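Local atomic coordinates of extracellular subtilisin-like serine proteinase (Vibrio sp. PA-44, PDB entry 1SH7), a protein that probably cleaves proteins as a cold-adapted, calcium-binding serine endopeptidase of the subtilisin-like S8 family, this chain holding its subtilase domain. Residues P122-M127 with S150-A155; G131-A136 with A162-P167; L248-A253 with T265-Y270. All coordinates share one frame; numbering follows the deposited sequence.

Interaction 1 of 3, residues P122-M127 with S150-A155; sequences PSVANM and SFMLAA
The Phe151 ring takes the methyl of Ala125 over one face and the sulfur of Met127 at its edge. Ala125 CB sits 3.5 Å from the ring centroid and only 7° off the ring normal, a centred CH-pi contact in which all six ring carbons are almost equally far from the methyl. Met127 SD approaches differently: it lies in the ring plane, 3.7 Å from Phe151 CD2, as an edge-on Met-aromatic contact. Met127 is extended through chi2 and turns only at chi3, while CG, anti to the carbonyl carbon (chi1 -60°), starts the chain alongside Leu153; there Met127 CB meets Leu153 CD2 at 3.8 Å. These four residues share one face of the sheet. On the other, the CG2 branch of Val124, anti to its own backbone N, crosses Met152 at about a right angle and touches its CG at 3.9 Å.

Between the two layers of side chains, strands 123-127 and 150-154 run parallel, their axes 4.8 Å apart. Met152 is gripped through both its backbone polar groups: its N donates to Ala125 O at 2.9 Å, almost straight at 177°, and its O accepts from Met127 N. Ala125 N to Ser150 O and Ala154 N to Met127 O extend the pairing.

The two strands and helix 135-146 form a beta-alpha-beta unit at the heart of the subtilase sheet. Strand 32-37 pairs with the far side of 123-127; Val141, Ala144 and Ile145 of helix 135-146 pack on Phe151, whereas Thr223 of helix 219-236 lies against Asn126 and Met152 on the opposite face.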
# COMPACT_ATOMS: atom_id res chain seq x y z
N PRO A 122 14.06 -4.94 -7.90
CA PRO A 122 12.73 -5.35 -7.43
C PRO A 122 11.97 -4.15 -6.91
O PRO A 122 12.47 -3.46 -6.04
CB PRO A 122 13.03 -6.32 -6.27
CG PRO A 122 14.40 -6.87 -6.61
CD PRO A 122 15.14 -5.70 -7.24
N SER A 123 10.78 -3.92 -7.43
CA SER A 123 10.03 -2.71 -7.17
C SER A 123 8.54 -2.98 -6.96
O SER A 123 7.99 -3.87 -7.58
CB SER A 123 10.19 -1.76 -8.36
OG SER A 123 11.54 -1.45 -8.58
N VAL A 124 7.92 -2.17 -6.11
CA VAL A 124 6.48 -2.08 -5.99
C VAL A 124 6.07 -0.61 -5.92
O VAL A 124 6.82 0.24 -5.37
CB VAL A 124 5.98 -2.83 -4.77
CG1 VAL A 124 6.54 -2.25 -3.44
CG2 VAL A 124 4.49 -2.87 -4.75
N ALA A 125 4.89 -0.31 -6.48
CA ALA A 125 4.36 1.05 -6.44
C ALA A 125 3.11 1.10 -5.55
O ALA A 125 2.31 0.15 -5.57
CB ALA A 125 4.00 1.52 -7.81
N ASN A 126 2.96 2.20 -4.82
CA ASN A 126 1.81 2.45 -3.96
C ASN A 126 1.05 3.69 -4.40
O ASN A 126 1.62 4.78 -4.41
CB ASN A 126 2.25 2.63 -2.50
CG ASN A 126 1.07 2.68 -1.55
OD1 ASN A 126 0.45 3.72 -1.38
ND2 ASN A 126 0.78 1.56 -0.92
N MET A 127 -0.22 3.51 -4.75
CA MET A 127 -1.14 4.60 -5.05
C MET A 127 -2.30 4.67 -4.04
O MET A 127 -3.33 4.07 -4.23
CB MET A 127 -1.68 4.47 -6.48
CG MET A 127 -0.60 4.50 -7.52
SD MET A 127 -1.27 4.49 -9.17
CE MET A 127 -1.74 6.15 -9.29
N SER A 150 4.53 -4.11 -9.90
CA SER A 150 3.23 -4.33 -9.25
C SER A 150 2.70 -3.01 -8.65
O SER A 150 3.48 -2.23 -8.11
CB SER A 150 3.36 -5.38 -8.13
OG SER A 150 3.60 -6.67 -8.66
N PHE A 151 1.39 -2.78 -8.74
CA PHE A 151 0.77 -1.58 -8.24
C PHE A 151 -0.30 -1.93 -7.21
O PHE A 151 -1.24 -2.68 -7.53
CB PHE A 151 0.13 -0.77 -9.39
CG PHE A 151 1.07 0.24 -10.03
CD1 PHE A 151 2.18 -0.19 -10.74
CD2 PHE A 151 0.84 1.58 -9.90
CE1 PHE A 151 3.06 0.68 -11.29
CE2 PHE A 151 1.69 2.49 -10.45
CZ PHE A 151 2.82 2.05 -11.18
N MET A 152 -0.13 -1.38 -6.00
CA MET A 152 -1.11 -1.45 -4.92
C MET A 152 -1.97 -0.17 -4.93
O MET A 152 -1.44 0.91 -4.96
CB MET A 152 -0.41 -1.61 -3.57
CG MET A 152 0.74 -2.64 -3.54
SD MET A 152 0.21 -4.30 -3.81
CE MET A 152 0.74 -4.58 -5.47
N LEU A 153 -3.30 -0.32 -4.94
CA LEU A 153 -4.25 0.77 -5.18
C LEU A 153 -5.30 0.84 -4.07
O LEU A 153 -5.85 -0.18 -3.71
CB LEU A 153 -4.98 0.53 -6.52
CG LEU A 153 -4.06 0.18 -7.70
CD1 LEU A 153 -4.90 -0.26 -8.91
CD2 LEU A 153 -3.14 1.31 -8.05
N ALA A 154 -5.59 2.04 -3.53
CA ALA A 154 -6.62 2.17 -2.52
C ALA A 154 -8.00 2.02 -3.13
O ALA A 154 -8.29 2.57 -4.20
CB ALA A 154 -6.50 3.48 -1.83
N ALA A 155 -8.87 1.28 -2.45
CA ALA A 155 -10.24 1.04 -2.96
C ALA A 155 -11.11 2.31 -2.93
O ALA A 155 -11.98 2.47 -3.79
CB ALA A 155 -10.92 -0.06 -2.17
O HOH W 1 6.57 -5.73 -8.48

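Interaction 2 of 3, residues G131-A136 with A162-P167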
# COMPACT_ATOMS: atom_id res chain seq x y z
N GLY A 131 -9.99 8.84 -7.66
CA GLY A 131 -11.07 9.76 -7.95
C GLY A 131 -12.02 9.17 -8.98
O GLY A 131 -12.14 7.94 -9.09
N GLY A 132 -12.65 10.04 -9.76
CA GLY A 132 -13.58 9.60 -10.79
C GLY A 132 -12.97 8.65 -11.82
O GLY A 132 -11.76 8.63 -12.02
N GLN A 133 -13.80 7.88 -12.50
CA GLN A 133 -13.36 6.99 -13.58
C GLN A 133 -12.57 7.77 -14.63
O GLN A 133 -13.02 8.82 -15.10
CB GLN A 133 -14.56 6.25 -14.21
CG GLN A 133 -15.13 5.06 -13.37
CD GLN A 133 -16.68 4.87 -13.45
OE1 GLN A 133 -17.45 5.85 -13.46
NE2 GLN A 133 -17.13 3.61 -13.45
N SER A 134 -11.37 7.27 -14.96
CA SER A 134 -10.47 7.87 -15.98
C SER A 134 -9.85 6.74 -16.80
O SER A 134 -9.02 6.02 -16.30
CB SER A 134 -9.36 8.68 -15.28
OG SER A 134 -8.31 9.11 -16.14
N THR A 135 -10.23 6.57 -18.07
CA THR A 135 -9.58 5.53 -18.86
C THR A 135 -8.10 5.86 -19.11
O THR A 135 -7.28 4.96 -19.20
CB THR A 135 -10.32 5.17 -20.18
OG1 THR A 135 -10.19 6.23 -21.13
CG2 THR A 135 -11.83 5.02 -19.93
N ALA A 136 -7.75 7.14 -19.16
CA ALA A 136 -6.36 7.54 -19.37
C ALA A 136 -5.47 7.13 -18.20
O ALA A 136 -4.39 6.57 -18.41
CB ALA A 136 -6.24 9.02 -19.63
N ALA A 162 -16.00 -0.06 -5.46
CA ALA A 162 -14.69 0.41 -5.90
C ALA A 162 -14.53 0.44 -7.42
O ALA A 162 -13.67 1.16 -7.94
CB ALA A 162 -13.61 -0.42 -5.30
N CYS A 163 -15.35 -0.32 -8.15
CA CYS A 163 -15.27 -0.35 -9.61
C CYS A 163 -15.59 1.00 -10.27
O CYS A 163 -15.29 1.18 -11.42
CB CYS A 163 -16.17 -1.46 -10.20
SG CYS A 163 -15.68 -3.14 -9.73
N ASN A 164 -16.15 1.94 -9.52
CA ASN A 164 -16.48 3.28 -10.05
C ASN A 164 -15.41 4.33 -9.74
O ASN A 164 -15.65 5.51 -9.90
CB ASN A 164 -17.85 3.70 -9.50
CG ASN A 164 -18.96 2.77 -9.97
OD1 ASN A 164 -18.88 2.22 -11.07
ND2 ASN A 164 -19.96 2.55 -9.13
N THR A 165 -14.24 3.87 -9.28
CA THR A 165 -13.10 4.69 -8.86
C THR A 165 -11.89 4.30 -9.71
O THR A 165 -11.67 3.11 -9.93
CB THR A 165 -12.77 4.43 -7.36
OG1 THR A 165 -13.69 5.17 -6.57
CG2 THR A 165 -11.38 4.98 -6.96
N SER A 166 -11.14 5.29 -10.21
CA SER A 166 -9.82 5.05 -10.86
C SER A 166 -8.75 5.60 -9.90
O SER A 166 -8.96 6.63 -9.33
CB SER A 166 -9.71 5.83 -12.19
OG SER A 166 -10.40 5.19 -13.24
N PRO A 167 -7.58 4.96 -9.78
CA PRO A 167 -7.24 3.72 -10.49
C PRO A 167 -7.74 2.42 -9.85
O PRO A 167 -7.43 1.40 -10.41
CB PRO A 167 -5.71 3.72 -10.44
CG PRO A 167 -5.40 4.35 -9.14
CD PRO A 167 -6.43 5.49 -9.02
O HOH W 2 -9.22 9.63 -11.05
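Gly131 and Ser166 form a single antiparallel, hydrogen-bonded bridge, in which Gly131 N reaches Ser166 O at 3.0 Å and Ser166 N returns a bond of the same length to Gly131 O. This isolated beta bridge ties together two surface connections of the subtilase domain, the one leading into helix 135-146 and the one that follows strand 150-154. The two bonds differ in aim: Gly131 N lies nearly in line with the carbonyl it meets, but Ser166 N is tilted 30° from the plane of the Gly131 carbonyl.

Ser166 also supplies the main side-chain link. Ser166 OG, anti to its carbonyl carbon (chi1 -78°), accepts from Ser134 N at 2.9 Å, and the same hydroxyl is hydrogen-bonded to Asp138 OD1 one turn into the helix. Ser134 is the N-cap residue of that helix, and its own OG caps Leu137 N, so the first turn is held from within and from the neighbouring loop.

Nearer the solvent, Gln133 runs side by side with Asn164, their amide planes 67° apart. The aliphatic CG of Gln133 rests 3.5 Å from Asn164 O. The Cys163-Cys194 disulfide tethers the loop beside this pair. A water lies beside the bridge, donating to Gly132 O at 2.9 Å and, weakly, to Ser166 O at 3.5 Å.

Interaction 3 of 3, residues L248-A253 with T265-Y270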
# COMPACT_ATOMS: atom_id res chain seq x y z
N LEU A 248 0.37 -14.64 -5.26
CA LEU A 248 0.90 -14.99 -3.97
C LEU A 248 0.18 -14.21 -2.85
O LEU A 248 -0.08 -14.76 -1.78
CB LEU A 248 2.39 -14.67 -3.99
CG LEU A 248 3.42 -15.63 -3.46
CD1 LEU A 248 3.17 -17.03 -3.87
CD2 LEU A 248 4.80 -15.12 -3.92
N LEU A 249 -0.10 -12.93 -3.05
CA LEU A 249 -0.95 -12.17 -2.11
C LEU A 249 -2.29 -12.87 -1.88
O LEU A 249 -2.79 -12.96 -0.75
CB LEU A 249 -1.19 -10.74 -2.65
CG LEU A 249 -0.01 -9.78 -2.49
CD1 LEU A 249 -0.30 -8.47 -3.25
CD2 LEU A 249 0.33 -9.53 -0.95
N ASN A 250 -2.88 -13.36 -2.97
CA ASN A 250 -4.10 -14.14 -2.91
C ASN A 250 -3.98 -15.49 -2.22
O ASN A 250 -4.79 -15.82 -1.37
CB ASN A 250 -4.61 -14.40 -4.33
CG ASN A 250 -5.47 -13.29 -4.83
OD1 ASN A 250 -6.64 -13.18 -4.44
ND2 ASN A 250 -4.92 -12.45 -5.71
N SER A 251 -3.00 -16.27 -2.60
CA SER A 251 -2.87 -17.64 -2.08
C SER A 251 -2.42 -17.66 -0.64
O SER A 251 -2.80 -18.56 0.09
CB SER A 251 -1.97 -18.53 -2.97
OG SER A 251 -0.70 -17.98 -3.14
N ARG A 252 -1.67 -16.66 -0.22
CA ARG A 252 -1.22 -16.55 1.18
C ARG A 252 -2.22 -15.86 2.13
O ARG A 252 -2.06 -15.95 3.37
CB ARG A 252 0.11 -15.82 1.25
CG ARG A 252 1.25 -16.60 0.63
CD ARG A 252 2.55 -15.89 0.60
NE ARG A 252 3.61 -16.82 0.19
CZ ARG A 252 4.89 -16.51 0.08
NH1 ARG A 252 5.30 -15.27 0.32
NH2 ARG A 252 5.76 -17.46 -0.27
N ALA A 253 -3.25 -15.22 1.59
CA ALA A 253 -4.15 -14.41 2.40
C ALA A 253 -4.95 -15.32 3.33
O ALA A 253 -5.25 -16.45 3.00
CB ALA A 253 -5.13 -13.61 1.54
N THR A 265 -14.58 -10.35 -1.82
CA THR A 265 -13.91 -11.57 -1.45
C THR A 265 -13.32 -11.46 -0.05
O THR A 265 -12.71 -10.44 0.35
CB THR A 265 -12.89 -11.99 -2.52
OG1 THR A 265 -12.35 -13.27 -2.20
CG2 THR A 265 -11.71 -11.06 -2.57
N ASN A 266 -13.53 -12.52 0.72
CA ASN A 266 -13.17 -12.53 2.12
C ASN A 266 -11.69 -12.96 2.30
O ASN A 266 -11.40 -14.06 2.76
CB ASN A 266 -14.16 -13.41 2.89
CG ASN A 266 -14.28 -13.01 4.34
OD1 ASN A 266 -15.37 -13.10 4.96
ND2 ASN A 266 -13.17 -12.61 4.91
N LYS A 267 -10.79 -12.07 1.90
CA LYS A 267 -9.35 -12.26 2.02
C LYS A 267 -8.74 -11.10 2.79
O LYS A 267 -8.98 -9.96 2.47
CB LYS A 267 -8.70 -12.34 0.65
CG LYS A 267 -9.16 -13.58 -0.18
CD LYS A 267 -8.25 -13.77 -1.38
CE LYS A 267 -8.81 -14.79 -2.40
NZ LYS A 267 -10.00 -14.29 -3.17
N LEU A 268 -7.93 -11.43 3.79
CA LEU A 268 -7.24 -10.47 4.61
C LEU A 268 -5.72 -10.67 4.47
O LEU A 268 -5.20 -11.81 4.48
CB LEU A 268 -7.66 -10.66 6.07
CG LEU A 268 -7.05 -9.75 7.13
CD1 LEU A 268 -7.51 -8.34 6.91
CD2 LEU A 268 -7.38 -10.24 8.54
N LEU A 269 -5.00 -9.56 4.37
CA LEU A 269 -3.54 -9.58 4.18
C LEU A 269 -2.83 -10.39 5.22
O LEU A 269 -3.13 -10.29 6.41
CB LEU A 269 -3.03 -8.15 4.27
CG LEU A 269 -1.83 -7.59 3.52
CD1 LEU A 269 -1.01 -6.63 4.34
CD2 LEU A 269 -1.00 -8.52 2.66
N TYR A 270 -1.86 -11.18 4.75
CA TYR A 270 -1.00 -12.02 5.56
C TYR A 270 0.41 -11.87 5.03
O TYR A 270 0.64 -11.96 3.83
CB TYR A 270 -1.47 -13.47 5.48
CG TYR A 270 -0.72 -14.47 6.33
CD1 TYR A 270 -0.91 -14.53 7.71
CD2 TYR A 270 0.13 -15.41 5.74
CE1 TYR A 270 -0.26 -15.51 8.49
CE2 TYR A 270 0.78 -16.36 6.50
CZ TYR A 270 0.57 -16.41 7.89
OH TYR A 270 1.22 -17.37 8.63
O HOH W 3 -1.68 -12.12 1.71
O HOH W 4 -8.71 -11.50 -4.61
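The end of helix 242-252 and the backbone of 265-270, which includes the short strand 267-268, draw closest at Ala253 and Tyr270, whose CA atoms are 5.1 Å apart. Their main chains are joined through water 3, which donates to Leu249 O at 2.8 Å and accepts from Tyr270 N.

Ala253 fills the middle of the contact, its CB 3.4 Å from Leu268 O and also against Lys267 CB. Beside it, the Tyr270 side chain, with CG anti to the backbone N (chi1 -177°), meets the helix end obliquely, bringing CD2 to 3.3 Å from Arg252 O; Arg14 donates to that same oxygen and makes a cation-pi contact with the ring. Lys267 stretches across Asn250, its CE 3.4 Å from Asn250 OD1, then bends at chi4 so that NZ donates to Thr265 OG1 at 2.7 Å. Asn250 ND2 is hydrogen-bonded to Thr246 O, and water 4 donates to OD1. On the inner side, Leu249 CD2 and Leu269 CD2 touch at 4.0 Å, near Val226 and Val229 of helix 219-236.

Beyond the helix the chain enters strand 254-255, which pairs with 267-268: a helix running into a two-stranded antiparallel sheet with a long connection, near the C-terminal end of the chain.

Interactions 1 and 2 interlock along the chain, since 131-136 follows the first strand of interaction 1 and 162-167 follows the second. Their centres are 16 Å apart, yet they touch where Leu153 CD1 meets Pro167 O at 3.4 Å. The bound phenylmethanesulfonic acid lies near both: it is about 4 Å from the side chain of Ala154, which lies equally close to Ser220, the predicted charge-relay serine, and about 7 Å from that of Thr165. Interaction 3 meets interaction 1 through Met152 SD and Leu249 CD1, 4.2 Å apart, but stays about 11 Å from interaction 2 at the nearest atoms. The side chains of Leu153 and Asn250 each lie about 7 Å from a bound calcium ion.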